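Putative phosphomannomutase (PDB 1TUO) probably interconverts phosphorylated sugars as a magnesium-dependent mutase of the phosphohexose mutase family. Local coordinates at residues 403-411 against 421-429. Residues are numbered along the deposited sequence; the frame is centred on the assembly and turned at random.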
ATOM      1  N   ARG A 403       4.117  19.781  25.171  1.00 52.01           N
ATOM      2  CA  ARG A 403       5.434  19.916  25.785  1.00 51.47           C
ATOM      3  C   ARG A 403       6.468  20.258  24.715  1.00 51.37           C
ATOM      4  O   ARG A 403       6.742  19.449  23.827  1.00 51.37           O
ATOM      5  CB  ARG A 403       5.830  18.610  26.478  1.00 50.75           C
ATOM      6  CG  ARG A 403       4.768  18.038  27.407  1.00 49.95           C
ATOM      7  CD  ARG A 403       5.217  16.709  28.003  1.00 49.29           C
ATOM      8  NE  ARG A 403       4.180  16.087  28.824  1.00 48.78           N
ATOM      9  CZ  ARG A 403       4.341  14.952  29.503  1.00 48.25           C
ATOM     10  NH1 ARG A 403       5.499  14.308  29.462  1.00 48.06           N
ATOM     11  NH2 ARG A 403       3.344  14.464  30.226  1.00 48.31           N
ATOM     12  N   PRO A 404       7.056  21.464  24.785  1.00 50.64           N
ATOM     13  CA  PRO A 404       8.063  21.886  23.806  1.00 50.11           C
ATOM     14  C   PRO A 404       9.274  20.954  23.813  1.00 48.46           C
ATOM     15  O   PRO A 404       9.699  20.492  24.870  1.00 48.28           O
ATOM     16  CB  PRO A 404       8.407  23.302  24.255  1.00 50.34           C
ATOM     17  CG  PRO A 404       8.216  23.234  25.742  1.00 50.68           C
ATOM     18  CD  PRO A 404       6.919  22.466  25.856  1.00 51.34           C
ATOM     19  N   LEU A 405       9.821  20.679  22.632  1.00 47.05           N
ATOM     20  CA  LEU A 405      10.970  19.787  22.509  1.00 44.99           C
ATOM     21  C   LEU A 405      12.110  20.457  21.753  1.00 43.76           C
ATOM     22  O   LEU A 405      11.886  21.183  20.784  1.00 41.82           O
ATOM     23  CB  LEU A 405      10.550  18.500  21.799  1.00 44.88           C
ATOM     24  CG  LEU A 405       9.340  17.788  22.412  1.00 44.74           C
ATOM     25  CD1 LEU A 405       9.018  16.550  21.600  1.00 43.93           C
ATOM     26  CD2 LEU A 405       9.629  17.418  23.860  1.00 44.87           C
ATOM     27  N   ALA A 406      13.338  20.197  22.193  1.00 42.99           N
ATOM     28  CA  ALA A 406      14.503  20.816  21.580  1.00 41.79           C
ATOM     29  C   ALA A 406      14.340  22.315  21.815  1.00 41.93           C
ATOM     30  O   ALA A 406      13.847  22.724  22.866  1.00 43.14           O
ATOM     31  CB  ALA A 406      14.557  20.507  20.092  1.00 41.77           C
ATOM     32  N   GLY A 407      14.741  23.132  20.850  1.00 41.39           N
ATOM     33  CA  GLY A 407      14.611  24.568  21.021  1.00 39.61           C
ATOM     34  C   GLY A 407      13.469  25.140  20.208  1.00 38.73           C
ATOM     35  O   GLY A 407      13.536  26.280  19.739  1.00 38.01           O
ATOM     36  N   LEU A 408      12.412  24.348  20.044  1.00 37.47           N
ATOM     37  CA  LEU A 408      11.258  24.774  19.260  1.00 36.11           C
ATOM     38  C   LEU A 408      10.067  25.226  20.098  1.00 35.84           C
ATOM     39  O   LEU A 408       9.682  24.571  21.068  1.00 33.27           O
ATOM     40  CB  LEU A 408      10.813  23.641  18.331  1.00 35.53           C
ATOM     41  CG  LEU A 408      11.892  22.982  17.468  1.00 34.52           C
ATOM     42  CD1 LEU A 408      11.231  21.972  16.539  1.00 35.22           C
ATOM     43  CD2 LEU A 408      12.641  24.032  16.663  1.00 34.77           C
ATOM     44  N   THR A 409       9.483  26.350  19.695  1.00 36.21           N
ATOM     45  CA  THR A 409       8.321  26.914  20.373  1.00 37.78           C
ATOM     46  C   THR A 409       7.057  26.323  19.743  1.00 38.35           C
ATOM     47  O   THR A 409       6.790  26.538  18.561  1.00 37.07           O
ATOM     48  CB  THR A 409       8.279  28.446  20.207  1.00 38.47           C
ATOM     49  OG1 THR A 409       9.546  29.002  20.584  1.00 38.73           O
ATOM     50  CG2 THR A 409       7.183  29.050  21.076  1.00 38.15           C
ATOM     51  N   PRO A 410       6.267  25.566  20.525  1.00 39.61           N
ATOM     52  CA  PRO A 410       5.035  24.960  20.005  1.00 41.78           C
ATOM     53  C   PRO A 410       4.068  25.974  19.389  1.00 43.33           C
ATOM     54  O   PRO A 410       4.053  27.146  19.765  1.00 43.93           O
ATOM     55  CB  PRO A 410       4.454  24.246  21.229  1.00 41.24           C
ATOM     56  CG  PRO A 410       5.002  25.026  22.385  1.00 41.33           C
ATOM     57  CD  PRO A 410       6.421  25.287  21.963  1.00 40.17           C
ATOM     58  N   LYS A 411       3.267  25.507  18.437  1.00 44.95           N
ATOM     59  CA  LYS A 411       2.310  26.358  17.742  1.00 46.02           C
ATOM     60  C   LYS A 411       0.929  25.701  17.699  1.00 46.04           C
ATOM     61  O   LYS A 411       0.181  25.867  16.734  1.00 47.73           O
ATOM     62  CB  LYS A 411       2.813  26.624  16.320  1.00 47.25           C
ATOM     63  CG  LYS A 411       2.055  27.693  15.554  1.00 49.72           C
ATOM     64  CD  LYS A 411       2.678  27.915  14.183  1.00 51.61           C
ATOM     65  CE  LYS A 411       1.961  29.015  13.417  1.00 52.37           C
ATOM     66  NZ  LYS A 411       2.576  29.247  12.081  1.00 52.65           N
ATOM     67  N   TRP A 421       1.868  17.402  18.201  1.00 35.21           N
ATOM     68  CA  TRP A 421       2.327  18.696  18.683  1.00 36.95           C
ATOM     69  C   TRP A 421       2.824  19.470  17.475  1.00 36.99           C
ATOM     70  O   TRP A 421       3.684  18.998  16.726  1.00 36.10           O
ATOM     71  CB  TRP A 421       3.449  18.541  19.715  1.00 39.78           C
ATOM     72  CG  TRP A 421       2.965  18.068  21.056  1.00 43.62           C
ATOM     73  CD1 TRP A 421       1.695  18.165  21.548  1.00 43.90           C
ATOM     74  CD2 TRP A 421       3.751  17.467  22.093  1.00 45.48           C
ATOM     75  NE1 TRP A 421       1.640  17.662  22.825  1.00 45.79           N
ATOM     76  CE2 TRP A 421       2.888  17.227  23.185  1.00 45.95           C
ATOM     77  CE3 TRP A 421       5.102  17.107  22.206  1.00 47.01           C
ATOM     78  CZ2 TRP A 421       3.331  16.643  24.378  1.00 47.13           C
ATOM     79  CZ3 TRP A 421       5.542  16.525  23.394  1.00 47.19           C
ATOM     80  CH2 TRP A 421       4.656  16.300  24.462  1.00 48.24           C
ATOM     81  N   LEU A 422       2.273  20.659  17.282  1.00 37.48           N
ATOM     82  CA  LEU A 422       2.640  21.482  16.144  1.00 38.35           C
ATOM     83  C   LEU A 422       3.709  22.500  16.501  1.00 38.49           C
ATOM     84  O   LEU A 422       3.668  23.103  17.570  1.00 39.11           O
ATOM     85  CB  LEU A 422       1.404  22.206  15.611  1.00 39.73           C
ATOM     86  CG  LEU A 422       0.165  21.342  15.364  1.00 40.87           C
ATOM     87  CD1 LEU A 422      -0.974  22.230  14.877  1.00 41.69           C
ATOM     88  CD2 LEU A 422       0.476  20.253  14.349  1.00 40.66           C
ATOM     89  N   TYR A 423       4.660  22.682  15.593  1.00 37.45           N
ATOM     90  CA  TYR A 423       5.741  23.637  15.778  1.00 37.87           C
ATOM     91  C   TYR A 423       5.913  24.377  14.468  1.00 40.30           C
ATOM     92  O   TYR A 423       5.329  24.003  13.453  1.00 41.17           O
ATOM     93  CB  TYR A 423       7.054  22.918  16.103  1.00 35.13           C
ATOM     94  CG  TYR A 423       7.028  22.103  17.368  1.00 31.56           C
ATOM     95  CD1 TYR A 423       7.201  22.707  18.613  1.00 30.79           C
ATOM     96  CD2 TYR A 423       6.824  20.726  17.325  1.00 28.28           C
ATOM     97  CE1 TYR A 423       7.174  21.957  19.779  1.00 28.21           C
ATOM     98  CE2 TYR A 423       6.793  19.970  18.484  1.00 28.96           C
ATOM     99  CZ  TYR A 423       6.971  20.593  19.709  1.00 27.16           C
ATOM    100  OH  TYR A 423       6.957  19.839  20.855  1.00 28.16           O
ATOM    101  N   GLU A 424       6.710  25.437  14.493  1.00 42.14           N
ATOM    102  CA  GLU A 424       6.982  26.180  13.280  1.00 44.89           C
ATOM    103  C   GLU A 424       8.030  25.338  12.560  1.00 45.69           C
ATOM    104  O   GLU A 424       9.121  25.113  13.088  1.00 46.36           O
ATOM    105  CB  GLU A 424       7.553  27.560  13.615  1.00 46.72           C
ATOM    106  CG  GLU A 424       7.876  28.420  12.403  1.00 49.43           C
ATOM    107  CD  GLU A 424       6.635  28.876  11.653  1.00 51.17           C
ATOM    108  OE1 GLU A 424       6.785  29.544  10.609  1.00 52.62           O
ATOM    109  OE2 GLU A 424       5.512  28.571  12.109  1.00 52.55           O
ATOM    110  N   GLU A 425       7.685  24.843  11.375  1.00 45.96           N
ATOM    111  CA  GLU A 425       8.607  24.032  10.583  1.00 46.56           C
ATOM    112  C   GLU A 425       8.870  22.618  11.120  1.00 45.01           C
ATOM    113  O   GLU A 425       9.751  21.920  10.620  1.00 45.90           O
ATOM    114  CB  GLU A 425       9.938  24.775  10.419  1.00 48.85           C
ATOM    115  CG  GLU A 425       9.806  26.143   9.763  1.00 52.13           C
ATOM    116  CD  GLU A 425      11.126  26.890   9.696  1.00 53.79           C
ATOM    117  OE1 GLU A 425      12.099  26.330   9.146  1.00 55.55           O
ATOM    118  OE2 GLU A 425      11.190  28.035  10.189  1.00 54.64           O
ATOM    119  N   ALA A 426       8.115  22.192  12.130  1.00 42.50           N
ATOM    120  CA  ALA A 426       8.286  20.850  12.686  1.00 38.89           C
ATOM    121  C   ALA A 426       7.001  20.311  13.318  1.00 37.05           C
ATOM    122  O   ALA A 426       6.184  21.070  13.838  1.00 36.24           O
ATOM    123  CB  ALA A 426       9.413  20.845  13.711  1.00 39.97           C
ATOM    124  N   TRP A 427       6.832  18.993  13.260  1.00 33.55           N
ATOM    125  CA  TRP A 427       5.664  18.335  13.829  1.00 33.28           C
ATOM    126  C   TRP A 427       6.067  17.014  14.477  1.00 31.18           C
ATOM    127  O   TRP A 427       6.901  16.274  13.948  1.00 29.15           O
ATOM    128  CB  TRP A 427       4.593  18.105  12.737  1.00 37.00           C
ATOM    129  CG  TRP A 427       4.130  16.665  12.559  1.00 41.88           C
ATOM    130  CD1 TRP A 427       3.722  15.799  13.539  1.00 44.03           C
ATOM    131  CD2 TRP A 427       4.039  15.936  11.327  1.00 44.15           C
ATOM    132  NE1 TRP A 427       3.393  14.583  12.997  1.00 45.67           N
ATOM    133  CE2 TRP A 427       3.575  14.637  11.641  1.00 44.68           C
ATOM    134  CE3 TRP A 427       4.303  16.252   9.986  1.00 44.70           C
ATOM    135  CZ2 TRP A 427       3.372  13.656  10.667  1.00 45.17           C
ATOM    136  CZ3 TRP A 427       4.100  15.274   9.018  1.00 44.61           C
ATOM    137  CH2 TRP A 427       3.640  13.993   9.365  1.00 45.18           C
ATOM    138  N   VAL A 428       5.467  16.730  15.627  1.00 29.34           N
ATOM    139  CA  VAL A 428       5.731  15.499  16.357  1.00 27.98           C
ATOM    140  C   VAL A 428       4.402  14.834  16.685  1.00 28.77           C
ATOM    141  O   VAL A 428       3.562  15.418  17.371  1.00 27.72           O
ATOM    142  CB  VAL A 428       6.483  15.774  17.670  1.00 28.18           C
ATOM    143  CG1 VAL A 428       6.762  14.466  18.386  1.00 28.02           C
ATOM    144  CG2 VAL A 428       7.779  16.516  17.377  1.00 26.07           C
ATOM    145  N   LEU A 429       4.223  13.613  16.197  1.00 27.48           N
ATOM    146  CA  LEU A 429       2.988  12.871  16.411  1.00 29.16           C
ATOM    147  C   LEU A 429       3.173  11.625  17.263  1.00 30.76           C
ATOM    148  O   LEU A 429       4.029  10.788  16.974  1.00 29.84           O
ATOM    149  CB  LEU A 429       2.391  12.464  15.058  1.00 26.45           C
ATOM    150  CG  LEU A 429       1.185  11.516  15.056  1.00 27.00           C
ATOM    151  CD1 LEU A 429      -0.028  12.225  15.647  1.00 26.79           C
ATOM    152  CD2 LEU A 429       0.892  11.064  13.631  1.00 26.03           C
TER
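In the C-terminal domain of this phosphohexose mutase, the loop before edge strand 410-414 folds over one face of the antiparallel sheet, against Trp421 and Tyr423 of the neighbouring strand. The backbone of Arg403 lies over one face of the Trp421 indole, its N 3.3 Å above the ring plane and toward the rim; CB and CG pass over Trp421 CH2, and the guanidinium, 34° from the ring plane, continues beyond the rim. Leu405 comes to the edge of the same indole, its CD1 3.9 Å from Trp421 CZ3. Swapping Trp421 for an alanine is likely to remove the surface under the Arg403 backbone, CB and CG, and to open a gap beside Leu405 CD1. Tyr423 CG stands anti to its own carbonyl carbon (chi1 -61°), which carries the ring back under the loop, with Leu408 CB 3.7 Å from Tyr423 CD1, and Tyr423 OH 3.0 Å from Arg403 O. Farther along, Lys411 N donates a 2.6 Å hydrogen bond to Leu422 O, and its extended side chain places NZ 3.0 Å from Glu424 OE2, a salt bridge on the syn lone pair. Leu405 and Leu408, joined by a type II' turn, also reach Leu454 of helix 448-459, which itself rests on Ala426 beside the loop.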